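Local coordinates for excinuclease ABC, subunit A. (Deinococcus radiodurans, PDB 2VF7), which binds DNA, ATP and zinc as a UvrA-family ABC ATPase and probably takes part in recognising damaged DNA for excision repair, at residues P499-N511 against G572-T584. The protein carries 1 engineered substitution. Residues are numbered along the deposited sequence; the frame is centred on the assembly and turned at random.
Sequences PAGWLELNGVTRN and GSARLGGDLAQIT. With ADP (adenosine-5'-diphosphate), chain D.
L503 and I583 meet at about a right angle, I583 CD1 resting 3.7 Å from L503 CG. With CG anti to the backbone N (chi1 -151°), the L503 side chain, whose CB points away from the partner segment, still brings CD2 back to 3.7 Å from L576 CD1. L505, on the same face as L576, presses CD2 against A574 CB at 3.6 Å. On the other face, with E504 and N506, the R575 guanidinium lays one face over N506 CB, while the extended E504 side chain runs alongside the bare backbone of G577 and G578, its CB 3.6 Å from G577 C. Cut back to an alanine, E504 would probably leave this glycine backbone less covered and deprive R519 of the carboxylate with which it forms a long, weak ion pair. Antiparallel bonding joins the strands; E504 N reaches G577 O from above the carbonyl plane, whereas N506 N meets R575 O in that plane, nearly straight at 168°. At the far end D579, centre of an inverse gamma turn, grips W502 twice: its N donates to W502 O, and its OD2 takes W502 N on the anti side at 2.9 Å. Within the chain, 575-578 is an outer strand of a three-stranded antiparallel sheet, with 502-510 central and 516-521 beyond. Past the corner at G507, V508 packs on A543 of helix 536-551, whose H551 touches L580; the central strand leads to N511 of the ADP pocket.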
loop_
_atom_site.group_PDB
_atom_site.type_symbol
_atom_site.label_atom_id
_atom_site.label_comp_id
_atom_site.label_asym_id
_atom_site.label_seq_id
_atom_site.Cartn_x
_atom_site.Cartn_y
_atom_site.Cartn_z
ATOM N N PRO A 499 -8.462 5.988 -57.894
ATOM C CA PRO A 499 -8.138 7.315 -57.372
ATOM C C PRO A 499 -8.836 8.476 -58.072
ATOM O O PRO A 499 -9.095 8.417 -59.281
ATOM C CB PRO A 499 -6.629 7.410 -57.598
ATOM C CG PRO A 499 -6.165 6.023 -57.423
ATOM C CD PRO A 499 -7.248 5.160 -58.027
ATOM N N ALA A 500 -9.137 9.516 -57.294
ATOM C CA ALA A 500 -9.670 10.774 -57.815
ATOM C C ALA A 500 -8.558 11.819 -57.980
ATOM O O ALA A 500 -8.640 12.697 -58.842
ATOM C CB ALA A 500 -10.761 11.292 -56.901
ATOM N N GLY A 501 -7.525 11.710 -57.145
ATOM C CA GLY A 501 -6.359 12.597 -57.167
ATOM C C GLY A 501 -5.212 12.019 -56.357
ATOM O O GLY A 501 -5.292 10.881 -55.870
ATOM N N TRP A 502 -4.144 12.797 -56.197
ATOM C CA TRP A 502 -2.952 12.319 -55.483
ATOM C C TRP A 502 -2.356 13.364 -54.546
ATOM O O TRP A 502 -2.045 14.479 -54.972
ATOM C CB TRP A 502 -1.884 11.840 -56.474
ATOM C CG TRP A 502 -2.246 10.580 -57.209
ATOM C CD1 TRP A 502 -2.861 10.488 -58.428
ATOM C CD2 TRP A 502 -2.008 9.234 -56.777
ATOM N NE1 TRP A 502 -3.019 9.169 -58.782
ATOM C CE2 TRP A 502 -2.504 8.376 -57.787
ATOM C CE3 TRP A 502 -1.419 8.667 -55.640
ATOM C CZ2 TRP A 502 -2.432 6.974 -57.689
ATOM C CZ3 TRP A 502 -1.342 7.268 -55.550
ATOM C CH2 TRP A 502 -1.854 6.445 -56.564
ATOM N N LEU A 503 -2.192 12.986 -53.279
ATOM C CA LEU A 503 -1.618 13.838 -52.233
ATOM C C LEU A 503 -0.138 13.492 -52.072
ATOM O O LEU A 503 0.219 12.326 -51.890
ATOM C CB LEU A 503 -2.375 13.601 -50.910
ATOM C CG LEU A 503 -2.560 14.638 -49.777
ATOM C CD1 LEU A 503 -1.821 14.269 -48.482
ATOM C CD2 LEU A 503 -2.275 16.096 -50.208
ATOM N N GLU A 504 0.724 14.501 -52.152
ATOM C CA GLU A 504 2.176 14.296 -52.050
ATOM C C GLU A 504 2.722 14.773 -50.697
ATOM O O GLU A 504 2.521 15.929 -50.298
ATOM C CB GLU A 504 2.912 15.004 -53.202
ATOM C CG GLU A 504 2.507 14.545 -54.616
ATOM C CD GLU A 504 3.282 15.249 -55.734
ATOM O OE1 GLU A 504 3.974 16.259 -55.449
ATOM O OE2 GLU A 504 3.199 14.797 -56.909
ATOM N N LEU A 505 3.384 13.859 -49.989
ATOM C CA LEU A 505 4.122 14.181 -48.764
ATOM C C LEU A 505 5.612 13.951 -49.049
ATOM O O LEU A 505 6.092 12.808 -49.077
ATOM C CB LEU A 505 3.651 13.306 -47.599
ATOM C CG LEU A 505 3.398 13.836 -46.176
ATOM C CD1 LEU A 505 3.372 12.668 -45.222
ATOM C CD2 LEU A 505 4.410 14.853 -45.690
ATOM N N ASN A 506 6.322 15.053 -49.289
ATOM C CA ASN A 506 7.726 15.036 -49.677
ATOM C C ASN A 506 8.656 15.543 -48.571
ATOM O O ASN A 506 8.282 16.414 -47.778
ATOM C CB ASN A 506 7.924 15.878 -50.943
ATOM C CG ASN A 506 7.047 15.420 -52.104
ATOM O OD1 ASN A 506 7.142 14.274 -52.561
ATOM N ND2 ASN A 506 6.192 16.317 -52.590
ATOM N N GLY A 507 9.866 14.982 -48.529
ATOM C CA GLY A 507 10.932 15.434 -47.629
ATOM C C GLY A 507 10.637 15.196 -46.165
ATOM O O GLY A 507 10.889 16.061 -45.322
ATOM N N VAL A 508 10.106 14.010 -45.875
ATOM C CA VAL A 508 9.636 13.657 -44.545
ATOM C C VAL A 508 10.810 13.251 -43.649
ATOM O O VAL A 508 11.234 12.094 -43.669
ATOM C CB VAL A 508 8.575 12.505 -44.609
ATOM C CG1 VAL A 508 7.916 12.286 -43.254
ATOM C CG2 VAL A 508 7.513 12.795 -45.663
ATOM N N THR A 509 11.341 14.210 -42.884
ATOM C CA THR A 509 12.374 13.926 -41.872
ATOM C C THR A 509 11.744 13.858 -40.475
ATOM O O THR A 509 11.003 14.763 -40.075
ATOM C CB THR A 509 13.563 14.945 -41.916
ATOM O OG1 THR A 509 14.081 15.036 -43.251
ATOM C CG2 THR A 509 14.701 14.511 -40.974
ATOM N N ARG A 510 12.030 12.774 -39.753
ATOM C CA ARG A 510 11.373 12.451 -38.473
ATOM C C ARG A 510 11.790 11.049 -38.009
ATOM O O ARG A 510 11.580 10.055 -38.723
ATOM C CB ARG A 510 9.846 12.531 -38.619
ATOM C CG ARG A 510 9.064 12.647 -37.318
ATOM C CD ARG A 510 8.043 13.786 -37.400
ATOM N NE ARG A 510 7.280 13.926 -36.156
ATOM C CZ ARG A 510 6.705 15.054 -35.735
ATOM N NH1 ARG A 510 6.811 16.172 -36.446
ATOM N NH2 ARG A 510 6.027 15.064 -34.589
ATOM N N ASN A 511 12.396 10.983 -36.824
ATOM C CA ASN A 511 12.848 9.718 -36.237
ATOM C C ASN A 511 13.707 8.915 -37.205
ATOM O O ASN A 511 14.829 9.328 -37.504
ATOM C CB ASN A 511 11.657 8.891 -35.734
ATOM C CG ASN A 511 10.837 9.620 -34.697
ATOM O OD1 ASN A 511 11.287 10.604 -34.120
ATOM N ND2 ASN A 511 9.625 9.136 -34.451
ATOM N N GLY A 572 10.133 17.277 -36.483
ATOM C CA GLY A 572 10.714 16.987 -37.790
ATOM C C GLY A 572 10.274 17.918 -38.915
ATOM O O GLY A 572 9.750 19.011 -38.666
ATOM N N SER A 573 10.495 17.478 -40.156
ATOM C CA SER A 573 10.122 18.242 -41.356
ATOM C C SER A 573 9.121 17.484 -42.247
ATOM O O SER A 573 8.898 16.282 -42.062
ATOM C CB SER A 573 11.369 18.599 -42.182
ATOM O OG SER A 573 12.410 19.120 -41.375
ATOM N N ALA A 574 8.528 18.209 -43.204
ATOM C CA ALA A 574 7.644 17.663 -44.252
ATOM C C ALA A 574 7.280 18.755 -45.261
ATOM O O ALA A 574 7.439 19.945 -44.983
ATOM C CB ALA A 574 6.383 17.064 -43.649
ATOM N N ARG A 575 6.795 18.347 -46.431
ATOM C CA ARG A 575 6.305 19.286 -47.437
ATOM C C ARG A 575 5.105 18.724 -48.185
ATOM O O ARG A 575 5.131 17.585 -48.650
ATOM C CB ARG A 575 7.413 19.679 -48.422
ATOM C CG ARG A 575 8.308 20.823 -47.943
ATOM C CD ARG A 575 9.416 21.146 -48.933
ATOM N NE ARG A 575 10.219 19.971 -49.264
ATOM C CZ ARG A 575 10.233 19.375 -50.454
ATOM N NH1 ARG A 575 9.488 19.845 -51.452
ATOM N NH2 ARG A 575 11.000 18.305 -50.653
ATOM N N LEU A 576 4.063 19.544 -48.299
ATOM C CA LEU A 576 2.826 19.176 -48.995
ATOM C C LEU A 576 2.857 19.512 -50.482
ATOM O O LEU A 576 3.517 20.461 -50.901
ATOM C CB LEU A 576 1.615 19.839 -48.324
ATOM C CG LEU A 576 0.694 19.026 -47.399
ATOM C CD1 LEU A 576 -0.609 18.693 -48.099
ATOM C CD2 LEU A 576 1.350 17.764 -46.879
ATOM N N GLY A 577 2.141 18.707 -51.262
ATOM C CA GLY A 577 2.043 18.871 -52.709
ATOM C C GLY A 577 0.909 18.024 -53.249
ATOM O O GLY A 577 0.130 17.457 -52.481
ATOM N N GLY A 578 0.815 17.935 -54.571
ATOM C CA GLY A 578 -0.230 17.144 -55.214
ATOM C C GLY A 578 -1.514 17.921 -55.411
ATOM O O GLY A 578 -1.502 19.148 -55.419
ATOM N N ASP A 579 -2.624 17.198 -55.579
ATOM C CA ASP A 579 -3.937 17.811 -55.828
ATOM C C ASP A 579 -4.605 18.195 -54.499
ATOM O O ASP A 579 -5.439 17.461 -53.959
ATOM C CB ASP A 579 -4.849 16.887 -56.663
ATOM C CG ASP A 579 -4.151 16.289 -57.893
ATOM O OD1 ASP A 579 -3.560 17.033 -58.707
ATOM O OD2 ASP A 579 -4.214 15.053 -58.056
ATOM N N LEU A 580 -4.203 19.354 -53.983
ATOM C CA LEU A 580 -4.676 19.895 -52.710
ATOM C C LEU A 580 -6.120 20.393 -52.747
ATOM O O LEU A 580 -6.870 20.206 -51.781
ATOM C CB LEU A 580 -3.773 21.058 -52.270
ATOM C CG LEU A 580 -2.698 20.906 -51.190
ATOM C CD1 LEU A 580 -3.282 20.310 -49.911
ATOM C CD2 LEU A 580 -1.512 20.096 -51.678
ATOM N N ALA A 581 -6.500 21.044 -53.846
ATOM C CA ALA A 581 -7.817 21.686 -53.957
ATOM C C ALA A 581 -8.989 20.693 -53.857
ATOM O O ALA A 581 -10.158 21.085 -53.957
ATOM C CB ALA A 581 -7.907 22.527 -55.232
ATOM N N GLN A 582 -8.664 19.418 -53.646
ATOM C CA GLN A 582 -9.664 18.375 -53.421
ATOM C C GLN A 582 -9.913 18.100 -51.926
ATOM O O GLN A 582 -10.878 17.420 -51.568
ATOM C CB GLN A 582 -9.241 17.079 -54.131
ATOM C CG GLN A 582 -9.230 17.156 -55.653
ATOM C CD GLN A 582 -8.775 15.865 -56.311
ATOM O OE1 GLN A 582 -8.025 15.886 -57.288
ATOM N NE2 GLN A 582 -9.222 14.732 -55.777
ATOM N N ILE A 583 -9.039 18.627 -51.067
ATOM C CA ILE A 583 -9.090 18.349 -49.627
ATOM C C ILE A 583 -9.500 19.571 -48.800
ATOM O O ILE A 583 -8.833 20.614 -48.815
ATOM C CB ILE A 583 -7.761 17.767 -49.086
ATOM C CG1 ILE A 583 -7.319 16.570 -49.922
ATOM C CG2 ILE A 583 -7.922 17.343 -47.618
ATOM C CD1 ILE A 583 -5.994 15.946 -49.473
ATOM N N THR A 584 -10.600 19.412 -48.070
ATOM C CA THR A 584 -11.228 20.489 -47.319
ATOM C C THR A 584 -10.928 20.361 -45.830
ATOM O O THR A 584 -10.472 21.314 -45.187
ATOM C CB THR A 584 -12.754 20.473 -47.535
ATOM O OG1 THR A 584 -13.035 20.594 -48.935
ATOM C CG2 THR A 584 -13.427 21.616 -46.779
HETATM P PB ADP D . 5.579 1.785 -36.095
HETATM O O1B ADP D . 5.585 0.793 -34.962
HETATM O O2B ADP D . 4.504 2.834 -36.054
HETATM O O3B ADP D . 5.707 1.088 -37.423
HETATM P PA ADP D . 7.075 4.166 -35.375
HETATM O O1A ADP D . 7.077 4.178 -33.880
HETATM O O2A ADP D . 6.150 5.055 -36.143
HETATM O O3A ADP D . 6.942 2.652 -35.928
HETATM O "O5'" ADP D . 8.568 4.639 -35.773
HETATM C "C5'" ADP D . 9.678 3.753 -35.696
HETATM C "C4'" ADP D . 10.953 4.428 -35.217
HETATM O "O4'" ADP D . 10.702 5.746 -34.736
HETATM C "C3'" ADP D . 11.484 3.639 -34.035
HETATM O "O3'" ADP D . 12.908 3.589 -34.096
HETATM C "C2'" ADP D . 11.025 4.428 -32.824
HETATM O "O2'" ADP D . 11.832 4.219 -31.657
HETATM C "C1'" ADP D . 11.047 5.853 -33.342
HETATM N N9 ADP D . 10.076 6.693 -32.598
HETATM C C8 ADP D . 8.739 6.728 -32.802
HETATM N N7 ADP D . 8.128 7.601 -31.968
HETATM C C5 ADP D . 9.102 8.136 -31.197
HETATM C C6 ADP D . 9.162 9.131 -30.095
HETATM N N6 ADP D . 8.026 9.726 -29.653
HETATM N N1 ADP D . 10.373 9.420 -29.558
HETATM C C2 ADP D . 11.509 8.823 -29.987
HETATM N N3 ADP D . 11.529 7.912 -30.984
HETATM C C4 ADP D . 10.381 7.535 -31.615
#